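Local coordinates for 3-keto-5-aminohexanoate cleavage protein (Archaeoglobus fulgidus, PDB 3LOT) that probably cleaves 3-keto-5-aminohexanoate or a related beta-keto acid, using a zinc ion bound in a TIM-barrel scaffold, at residues 108-113 against 304-309; 121-126 against 143-148. All coordinates share one frame; numbering follows the deposited sequence.

How the contacts relate
The contacts illustrate how chemistry follows place in a fold, on the barrel and off it. They share no helix or strand, and their centres lie 32 Å apart on opposite sides of the chain's centre. Contact 1, partly buried, ties the start of barrel strand 111-115 to the loop after the last helix, 297-304, through one lysine, one carboxylate and an aliphatic cluster. Contact 2 is buried, although farther from the chain's centre, and a second subunit covers part of it. It belongs to the excursion following that same strand and rests on a threonine hydroxyl, bridging waters and a histidine packed against arginine. Contact 2 is nested within the loop closed by contact 1.

Contact 1. Residues 108-113 against 304-309; sequences KPEIAT and LGLKGK
Lys307 and Glu110 carry the polar half of this contact, each sending its side chain across to backbone atoms on the other side. Lys307 leaves its backbone with CG between N and the carbonyl carbon (chi1 72°) and then runs extended, which brings NZ to within 2.9 Å of Lys108 O. The ammonium sits above the plane of that carbonyl, 59° out of it, instead of on a lone pair. Asp168 O is a second hydrogen-bonding partner of NZ, so the charge is held among backbone oxygens. In return, Glu110 OE2 accepts a hydrogen bond from Gly308 N at 2.7 Å; the bond is bent and comes from the anti side, tilted out of the carboxylate plane. The other oxygen, OE1, forms a salt bridge with Arg301 in helix 297-304. With an alanine in place of Glu110, Gly308 N would probably lose this acceptor and Arg301 the carboxylate it pairs with.

A water supplies the remaining polar link, donating to Glu110 O at 2.7 Å and accepting from Lys307 N at 2.9 Å.

The apolar half lies on the barrel side. Ile111 CD1 touches Leu304 CD1 at 4.0 Å, the two side chains crossing at about a right angle, while Ile111 CG2 lies 4.2 Å from Leu306 CD1. Leu306 CD2 also packs on Glu110 O, at 3.6 Å. Met48, two strands away in the barrel, touches both Ile111 and Leu304.

Strand 111-115 enters the TIM barrel here, and the chain leaving its last helix closes over that entrance. The chemistry implies a division of labour: aliphatic groups fill the inner side, while both charged side chains cross in opposite directions to main-chain atoms, and the N-H groups of Lys307 and Gly308 tie this backbone to Glu110.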
loop_
_atom_site.group_PDB
_atom_site.type_symbol
_atom_site.label_atom_id
_atom_site.label_comp_id
_atom_site.label_asym_id
_atom_site.label_seq_id
_atom_site.Cartn_x
_atom_site.Cartn_y
_atom_site.Cartn_z
ATOM N N LYS D 108 -16.288 37.138 -4.985
ATOM C CA LYS D 108 -16.443 36.564 -3.633
ATOM C C LYS D 108 -17.308 35.310 -3.614
ATOM O O LYS D 108 -18.347 35.267 -2.973
ATOM C CB LYS D 108 -16.991 37.633 -2.677
ATOM C CG LYS D 108 -16.169 38.887 -2.623
ATOM C CD LYS D 108 -16.835 39.922 -1.746
ATOM C CE LYS D 108 -15.891 40.948 -1.217
ATOM N NZ LYS D 108 -15.058 41.554 -2.287
ATOM N N PRO D 109 -16.896 34.270 -4.360
ATOM C CA PRO D 109 -17.689 33.070 -4.414
ATOM C C PRO D 109 -17.609 32.289 -3.109
ATOM O O PRO D 109 -16.721 32.526 -2.278
ATOM C CB PRO D 109 -17.025 32.243 -5.549
ATOM C CG PRO D 109 -15.592 32.706 -5.549
ATOM C CD PRO D 109 -15.638 34.157 -5.124
ATOM N N GLU D 110 -18.535 31.356 -2.949
ATOM C CA GLU D 110 -18.570 30.488 -1.782
ATOM C C GLU D 110 -17.373 29.552 -1.718
ATOM O O GLU D 110 -16.914 29.212 -0.633
ATOM C CB GLU D 110 -19.843 29.639 -1.770
ATOM C CG GLU D 110 -21.189 30.415 -1.611
ATOM C CD GLU D 110 -22.356 29.473 -1.394
ATOM O OE1 GLU D 110 -22.931 28.997 -2.401
ATOM O OE2 GLU D 110 -22.696 29.172 -0.230
ATOM N N ILE D 111 -16.929 29.075 -2.874
ATOM C CA ILE D 111 -15.828 28.123 -2.949
ATOM C C ILE D 111 -15.141 28.373 -4.305
ATOM O O ILE D 111 -15.789 28.801 -5.290
ATOM C CB ILE D 111 -16.376 26.670 -2.749
ATOM C CG1 ILE D 111 -15.260 25.616 -2.773
ATOM C CG2 ILE D 111 -17.501 26.324 -3.801
ATOM C CD1 ILE D 111 -15.644 24.363 -2.085
ATOM N N ALA D 112 -13.834 28.194 -4.345
ATOM C CA ALA D 112 -13.076 28.324 -5.582
ATOM C C ALA D 112 -11.853 27.409 -5.556
ATOM O O ALA D 112 -11.413 26.993 -4.481
ATOM C CB ALA D 112 -12.667 29.725 -5.842
ATOM N N THR D 113 -11.329 27.062 -6.726
ATOM C CA THR D 113 -10.275 26.066 -6.726
ATOM C C THR D 113 -8.950 26.747 -6.370
ATOM O O THR D 113 -8.784 27.938 -6.597
ATOM C CB THR D 113 -10.217 25.224 -8.030
ATOM O OG1 THR D 113 -9.933 26.025 -9.167
ATOM C CG2 THR D 113 -11.532 24.550 -8.241
ATOM N N LEU D 304 -19.609 21.394 3.658
ATOM C CA LEU D 304 -18.321 22.115 3.517
ATOM C C LEU D 304 -18.223 23.430 4.333
ATOM O O LEU D 304 -17.175 24.078 4.339
ATOM C CB LEU D 304 -18.091 22.419 2.061
ATOM C CG LEU D 304 -18.132 21.174 1.174
ATOM C CD1 LEU D 304 -17.933 21.578 -0.300
ATOM C CD2 LEU D 304 -17.050 20.206 1.636
ATOM N N GLY D 305 -19.273 23.813 5.040
ATOM C CA GLY D 305 -19.276 25.075 5.809
ATOM C C GLY D 305 -19.229 26.339 4.962
ATOM O O GLY D 305 -18.441 27.231 5.221
ATOM N N LEU D 306 -20.071 26.400 3.929
ATOM C CA LEU D 306 -20.036 27.489 2.961
ATOM C C LEU D 306 -20.918 28.635 3.403
ATOM O O LEU D 306 -21.826 28.437 4.200
ATOM C CB LEU D 306 -20.457 26.998 1.581
ATOM C CG LEU D 306 -19.592 25.878 1.002
ATOM C CD1 LEU D 306 -19.994 25.603 -0.464
ATOM C CD2 LEU D 306 -18.147 26.345 1.176
ATOM N N LYS D 307 -20.680 29.824 2.868
ATOM C CA LYS D 307 -21.299 31.040 3.446
ATOM C C LYS D 307 -22.760 31.282 3.085
ATOM O O LYS D 307 -23.504 31.981 3.841
ATOM C CB LYS D 307 -20.456 32.266 3.149
ATOM C CG LYS D 307 -20.442 32.769 1.707
ATOM C CD LYS D 307 -19.353 33.780 1.528
ATOM C CE LYS D 307 -19.098 34.105 0.073
ATOM N NZ LYS D 307 -18.056 35.143 -0.061
ATOM N N GLY D 308 -23.204 30.713 1.971
ATOM C CA GLY D 308 -24.595 30.898 1.534
ATOM C C GLY D 308 -24.708 31.479 0.137
ATOM O O GLY D 308 -23.861 32.269 -0.293
ATOM N N LYS D 309 -25.781 31.113 -0.562
ATOM C CA LYS D 309 -25.925 31.437 -2.009
ATOM C C LYS D 309 -25.995 32.922 -2.269
ATOM O O LYS D 309 -25.554 33.413 -3.315
ATOM C CB LYS D 309 -27.158 30.720 -2.641
ATOM C CG LYS D 309 -28.542 31.237 -2.237
ATOM C CD LYS D 309 -29.659 30.278 -2.701
ATOM C CE LYS D 309 -31.034 30.644 -2.088
ATOM N NZ LYS D 309 -32.052 29.504 -2.027
HETATM O O HOH W 1 -18.074 30.036 1.654
#

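Contact 2. Residues 121-126 against 143-148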
loop_
_atom_site.group_PDB
_atom_site.type_symbol
_atom_site.label_atom_id
_atom_site.label_comp_id
_atom_site.label_asym_id
_atom_site.label_seq_id
_atom_site.Cartn_x
_atom_site.Cartn_y
_atom_site.Cartn_z
ATOM N N PHE D 121 1.934 20.320 -17.094
ATOM C CA PHE D 121 0.538 20.050 -17.322
ATOM C C PHE D 121 0.368 20.094 -18.820
ATOM O O PHE D 121 0.145 21.139 -19.366
ATOM C CB PHE D 121 -0.328 21.092 -16.615
ATOM C CG PHE D 121 -1.776 20.702 -16.518
ATOM C CD1 PHE D 121 -2.474 20.230 -17.637
ATOM C CD2 PHE D 121 -2.459 20.829 -15.321
ATOM C CE1 PHE D 121 -3.828 19.896 -17.533
ATOM C CE2 PHE D 121 -3.798 20.484 -15.229
ATOM C CZ PHE D 121 -4.470 20.028 -16.321
ATOM N N ALA D 122 0.559 18.928 -19.463
ATOM C CA ALA D 122 0.781 18.813 -20.893
ATOM C C ALA D 122 -0.321 18.027 -21.588
ATOM O O ALA D 122 -0.668 16.926 -21.163
ATOM C CB ALA D 122 2.188 18.156 -21.155
ATOM N N ILE D 123 -0.897 18.643 -22.627
ATOM C CA ILE D 123 -1.888 18.025 -23.521
ATOM C C ILE D 123 -1.500 18.020 -24.984
ATOM O O ILE D 123 -2.306 17.715 -25.847
ATOM C CB ILE D 123 -3.257 18.686 -23.345
ATOM C CG1 ILE D 123 -3.228 20.208 -23.687
ATOM C CG2 ILE D 123 -3.727 18.404 -21.918
ATOM C CD1 ILE D 123 -4.526 20.934 -23.265
ATOM N N HIS D 124 -0.242 18.321 -25.277
ATOM C CA HIS D 124 0.261 18.213 -26.632
ATOM C C HIS D 124 0.031 16.855 -27.300
ATOM O O HIS D 124 -0.108 16.841 -28.513
ATOM C CB HIS D 124 1.733 18.642 -26.759
ATOM C CG HIS D 124 2.699 17.784 -25.997
ATOM N ND1 HIS D 124 2.872 17.892 -24.633
ATOM C CD2 HIS D 124 3.546 16.812 -26.407
ATOM C CE1 HIS D 124 3.767 17.010 -24.237
ATOM N NE2 HIS D 124 4.206 16.351 -25.292
ATOM N N PRO D 125 -0.043 15.731 -26.545
ATOM C CA PRO D 125 -0.352 14.453 -27.222
ATOM C C PRO D 125 -1.734 14.374 -27.947
ATOM O O PRO D 125 -1.914 13.562 -28.874
ATOM C CB PRO D 125 -0.290 13.451 -26.069
ATOM C CG PRO D 125 0.704 14.064 -25.125
ATOM C CD PRO D 125 0.326 15.489 -25.134
ATOM N N LEU D 126 -2.690 15.198 -27.530
ATOM C CA LEU D 126 -3.990 15.313 -28.218
ATOM C C LEU D 126 -3.895 15.693 -29.681
ATOM O O LEU D 126 -4.846 15.429 -30.438
ATOM C CB LEU D 126 -4.904 16.311 -27.511
ATOM C CG LEU D 126 -5.296 15.867 -26.112
ATOM C CD1 LEU D 126 -6.091 16.948 -25.363
ATOM C CD2 LEU D 126 -6.048 14.551 -26.242
ATOM N N GLU D 143 -0.083 22.571 -28.436
ATOM C CA GLU D 143 1.377 22.549 -28.583
ATOM C C GLU D 143 2.114 23.313 -27.500
ATOM O O GLU D 143 3.144 22.847 -26.993
ATOM C CB GLU D 143 1.792 23.129 -29.927
ATOM C CG GLU D 143 3.307 23.178 -30.155
ATOM C CD GLU D 143 4.035 21.835 -29.913
ATOM O OE1 GLU D 143 3.449 20.737 -30.129
ATOM O OE2 GLU D 143 5.209 21.898 -29.456
HETATM N N MSE D 144 1.604 24.501 -27.168
HETATM C CA MSE D 144 2.259 25.318 -26.177
HETATM C C MSE D 144 2.286 24.738 -24.798
HETATM O O MSE D 144 3.232 25.018 -24.055
HETATM C CB MSE D 144 1.703 26.734 -26.189
HETATM C CG MSE D 144 2.301 27.444 -27.386
HETATM SE SE MSE D 144 1.570 29.180 -27.685
HETATM C CE MSE D 144 2.346 29.689 -29.466
ATOM N N THR D 145 1.314 23.897 -24.444
ATOM C CA THR D 145 1.404 23.186 -23.139
ATOM C C THR D 145 2.654 22.262 -22.963
ATOM O O THR D 145 3.008 21.863 -21.807
ATOM C CB THR D 145 0.099 22.403 -22.812
ATOM O OG1 THR D 145 -0.038 21.244 -23.675
ATOM C CG2 THR D 145 -1.127 23.357 -22.961
ATOM N N ARG D 146 3.324 21.927 -24.067
ATOM C CA ARG D 146 4.571 21.140 -23.994
ATOM C C ARG D 146 5.653 21.892 -23.203
ATOM O O ARG D 146 6.579 21.270 -22.638
ATOM C CB ARG D 146 5.084 20.817 -25.384
ATOM C CG ARG D 146 6.171 19.749 -25.509
ATOM C CD ARG D 146 6.882 19.810 -26.882
ATOM N NE ARG D 146 5.952 19.539 -27.977
ATOM C CZ ARG D 146 5.686 18.341 -28.515
ATOM N NH1 ARG D 146 6.345 17.233 -28.162
ATOM N NH2 ARG D 146 4.768 18.249 -29.476
ATOM N N ASP D 147 5.567 23.210 -23.168
ATOM C CA ASP D 147 6.582 23.995 -22.490
ATOM C C ASP D 147 6.010 25.086 -21.585
ATOM O O ASP D 147 6.625 26.175 -21.442
ATOM C CB ASP D 147 7.472 24.607 -23.547
ATOM C CG ASP D 147 8.732 25.280 -22.975
ATOM O OD1 ASP D 147 9.421 24.765 -22.050
ATOM O OD2 ASP D 147 9.064 26.319 -23.548
ATOM N N ILE D 148 4.839 24.841 -21.001
ATOM C CA ILE D 148 4.290 25.806 -20.052
ATOM C C ILE D 148 4.156 25.157 -18.673
ATOM O O ILE D 148 3.548 24.120 -18.539
ATOM C CB ILE D 148 2.963 26.430 -20.549
ATOM C CG1 ILE D 148 3.291 27.506 -21.577
ATOM C CG2 ILE D 148 2.199 27.088 -19.423
ATOM C CD1 ILE D 148 2.132 27.996 -22.437
HETATM O O HOH W 2 3.407 21.586 -19.279
HETATM O O HOH W 3 0.518 23.784 -19.411
#
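His124 and Arg146 pack together in the long excursion that follows strand 111-115 of the TIM barrel. Strands 119-120 and 149-150 pair there as a small antiparallel sheet, beyond which segments 121-126 and 143-148 lie against each other. The arginine's first torsion sets CG opposite its own N (chi1 -166°), carrying the aliphatic part over the imidazole. CG stands 3.8 Å from the ring centroid, almost on the normal, a CH-pi contact. The opposite ring face is covered near its rim by Pro125 CD. A bend at chi3 of Arg146 then turns the guanidinium so that NH1 approaches His124 CD2 at 3.3 Å, the two planes inclined by 44°.

Glu143 fixes the rotation of that guanidinium. It is gripped side-on, OE1 by NH2 in a nearly straight bond within the guanidinium plane and OE2 by NE, somewhat tilted from it. NH1 forms a salt bridge with Glu158 of the second subunit, and Phe154 of that subunit packs on His124, so the cluster forms part of the interface. Among all this, His124 ND1 is buried without a polar partner in the model.

Thr145 is the other anchor. Its hydroxyl lies between N and the carbonyl carbon (chi1 71°), from where OG1 accepts a fairly straight hydrogen bond from Ile123 N at 2.9 Å. The same hydroxyl is hydrogen-bonded to Leu142 O in helix 137-144. The methyl, CG2, lies anti to the carbonyl carbon and touches Ile123 CG1 at 3.9 Å.

Where the chains lead into the small sheet, water takes over: one molecule accepts from Phe121 N at 2.9 Å and donates to Thr145 O and Ile148 O, each 2.6 Å away.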